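Local coordinates for protein hydroxynitrile lyase (Passiflora edulis, PDB 5XZT) that probably acts as a lyase that cleaves cyanohydrins into hydrogen cyanide and a carbonyl compound, working as a homodimer of stress-responsive A/B barrel domains, at residues His9-Arg14 / Ile98-Tyr103. Residues are numbered along the deposited sequence; the frame is centred on the assembly and turned at random.
Sequences HIVFNR and IVVLNY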
loop_
_atom_site.group_PDB
_atom_site.type_symbol
_atom_site.label_atom_id
_atom_site.label_comp_id
_atom_site.label_asym_id
_atom_site.label_seq_id
_atom_site.Cartn_x
_atom_site.Cartn_y
_atom_site.Cartn_z
ATOM N N HIS A 9 -6.775 -0.796 -4.046
ATOM C CA HIS A 9 -5.991 -1.904 -4.556
ATOM C C HIS A 9 -4.560 -1.420 -4.486
ATOM O O HIS A 9 -4.184 -0.487 -5.201
ATOM C CB HIS A 9 -6.428 -2.204 -5.992
ATOM C CG HIS A 9 -5.585 -3.206 -6.716
ATOM N ND1 HIS A 9 -5.795 -4.563 -6.623
ATOM C CD2 HIS A 9 -4.594 -3.045 -7.619
ATOM C CE1 HIS A 9 -4.948 -5.196 -7.415
ATOM N NE2 HIS A 9 -4.207 -4.296 -8.032
ATOM N N ILE A 10 -3.778 -2.009 -3.586
ATOM C CA ILE A 10 -2.394 -1.618 -3.417
ATOM C C ILE A 10 -1.481 -2.797 -3.693
ATOM O O ILE A 10 -1.640 -3.872 -3.134
ATOM C CB ILE A 10 -2.081 -0.991 -2.035
ATOM C CG1 ILE A 10 -3.005 0.231 -1.820
ATOM C CG2 ILE A 10 -0.595 -0.612 -1.986
ATOM C CD1 ILE A 10 -2.575 1.155 -0.693
ATOM N N VAL A 11 -0.546 -2.549 -4.599
ATOM C CA VAL A 11 0.468 -3.505 -5.030
ATOM C C VAL A 11 1.847 -3.048 -4.573
ATOM O O VAL A 11 2.234 -1.884 -4.779
ATOM C CB VAL A 11 0.458 -3.611 -6.552
ATOM C CG1 VAL A 11 1.567 -4.532 -7.053
ATOM C CG2 VAL A 11 -0.916 -4.052 -7.037
ATOM N N PHE A 12 2.601 -3.959 -3.959
ATOM C CA PHE A 12 4.038 -3.768 -3.776
ATOM C C PHE A 12 4.752 -4.819 -4.644
ATOM O O PHE A 12 4.331 -5.962 -4.667
ATOM C CB PHE A 12 4.475 -4.026 -2.334
ATOM C CG PHE A 12 3.966 -3.055 -1.300
ATOM C CD1 PHE A 12 3.429 -1.818 -1.610
ATOM C CD2 PHE A 12 4.086 -3.405 0.038
ATOM C CE1 PHE A 12 2.993 -0.965 -0.602
ATOM C CE2 PHE A 12 3.667 -2.553 1.052
ATOM C CZ PHE A 12 3.126 -1.325 0.729
ATOM N N ASN A 13 5.823 -4.442 -5.329
ATOM C CA ASN A 13 6.637 -5.429 -6.039
ATOM C C ASN A 13 8.125 -5.114 -6.027
ATOM O O ASN A 13 8.575 -4.061 -5.556
ATOM C CB ASN A 13 6.098 -5.669 -7.479
ATOM C CG ASN A 13 6.682 -4.730 -8.520
ATOM O OD1 ASN A 13 6.870 -3.545 -8.271
ATOM N ND2 ASN A 13 6.968 -5.271 -9.726
ATOM N N ARG A 14 8.861 -6.092 -6.525
ATOM C CA ARG A 14 10.263 -6.008 -6.827
ATOM C C ARG A 14 10.406 -6.634 -8.215
ATOM O O ARG A 14 9.812 -7.685 -8.486
ATOM C CB ARG A 14 11.060 -6.819 -5.804
ATOM C CG ARG A 14 12.560 -6.787 -5.996
ATOM C CD ARG A 14 13.244 -7.838 -5.133
ATOM N NE ARG A 14 14.686 -7.737 -5.296
ATOM C CZ ARG A 14 15.487 -6.901 -4.631
ATOM N NH1 ARG A 14 15.024 -6.052 -3.709
ATOM N NH2 ARG A 14 16.789 -6.909 -4.897
ATOM N N ILE A 98 5.862 -10.077 -5.204
ATOM C CA ILE A 98 4.686 -9.214 -5.259
ATOM C C ILE A 98 3.800 -9.500 -4.054
ATOM O O ILE A 98 3.755 -10.626 -3.556
ATOM C CB ILE A 98 3.905 -9.412 -6.583
ATOM C CG1 ILE A 98 2.827 -8.327 -6.748
ATOM C CG2 ILE A 98 3.318 -10.811 -6.676
ATOM C CD1 ILE A 98 2.042 -8.435 -8.036
ATOM N N VAL A 99 3.151 -8.458 -3.556
ATOM C CA VAL A 99 2.108 -8.599 -2.561
ATOM C C VAL A 99 1.033 -7.586 -2.938
ATOM O O VAL A 99 1.347 -6.450 -3.315
ATOM C CB VAL A 99 2.622 -8.402 -1.117
ATOM C CG1 VAL A 99 3.291 -7.060 -0.930
ATOM C CG2 VAL A 99 1.497 -8.572 -0.116
ATOM N N VAL A 100 -0.219 -8.012 -2.842
ATOM C CA VAL A 100 -1.349 -7.180 -3.229
ATOM C C VAL A 100 -2.438 -7.264 -2.167
ATOM O O VAL A 100 -2.826 -8.355 -1.791
ATOM C CB VAL A 100 -1.929 -7.630 -4.581
ATOM C CG1 VAL A 100 -3.022 -6.675 -5.040
ATOM C CG2 VAL A 100 -0.825 -7.742 -5.636
ATOM N N LEU A 101 -2.940 -6.118 -1.705
ATOM C CA LEU A 101 -4.105 -6.094 -0.843
ATOM C C LEU A 101 -5.216 -5.303 -1.507
ATOM O O LEU A 101 -4.964 -4.306 -2.203
ATOM C CB LEU A 101 -3.794 -5.539 0.556
ATOM C CG LEU A 101 -3.294 -6.574 1.572
ATOM C CD1 LEU A 101 -1.842 -6.924 1.300
ATOM C CD2 LEU A 101 -3.458 -6.051 2.990
ATOM N N ASN A 102 -6.432 -5.773 -1.293
ATOM C CA ASN A 102 -7.647 -5.109 -1.773
ATOM C C ASN A 102 -8.524 -4.912 -0.560
ATOM O O ASN A 102 -8.796 -5.879 0.146
ATOM C CB ASN A 102 -8.368 -6.005 -2.768
ATOM C CG ASN A 102 -7.621 -6.142 -4.059
ATOM O OD1 ASN A 102 -7.542 -5.190 -4.825
ATOM N ND2 ASN A 102 -7.072 -7.320 -4.315
ATOM N N TYR A 103 -8.969 -3.684 -0.302
ATOM C CA TYR A 103 -9.739 -3.429 0.924
ATOM C C TYR A 103 -10.697 -2.274 0.803
ATOM O O TYR A 103 -10.439 -1.300 0.078
ATOM C CB TYR A 103 -8.798 -3.196 2.121
ATOM C CG TYR A 103 -7.791 -2.094 1.910
ATOM C CD1 TYR A 103 -6.602 -2.351 1.239
ATOM C CD2 TYR A 103 -8.010 -0.805 2.399
ATOM C CE1 TYR A 103 -5.665 -1.364 1.043
ATOM C CE2 TYR A 103 -7.060 0.204 2.206
ATOM C CZ TYR A 103 -5.893 -0.101 1.524
ATOM O OH TYR A 103 -4.918 0.834 1.309
#
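H9–N13 and I98–N102 pair as antiparallel neighbours in the four-stranded antiparallel sheet of each subunit of this dimeric alpha+beta barrel (stress-responsive A/B barrel family), joining the first strand to the last. The short segment axes approach to 4.8 Å, with their N-to-C directions 175° apart. Register follows from four backbone hydrogen bonds: I10 and L101 exchange N-H and C=O reciprocally, with I10 N to L101 O at 2.9 Å, and F12 and V99 do the same. H9–N102, V11–V100 and N13–I98 are non-hydrogen-bonded pairs on the face toward the helices.

There, H9 ND1 donates to N102 OD1 at 2.6 Å, with an N-H...O angle of 159°. The acceptor meets the imidazole edge in the ring plane, reached because CG of H9 is anti to the backbone N (chi1 172°). This bond helps to hold the ring's rotation, while V100 CG1 packs 3.4 Å from H9 CE1. A hexane-1,6-diol beside H9, probably from the crystallisation liquor, may mark a pocket. N102 ND2 bonds E55 of the second subunit. Further along, V11 CG2 lies against V100 CG1 at 3.9 Å.

On the opposite face, V99 CG1 touches F12 CB at 3.5 Å, and I10 CD1 approaches the hydroxyl end of Y103 at the ring edge; that OH bonds E66 of the second subunit. The F12 rings of both subunits stack.

Strand 63-69 flanks H9–N13 on its other side, and Y31 of helix 21-33 covers H9 and V11, while the outer edge of 98-103 bonds through the backbone of V100 and N102 to the second subunit.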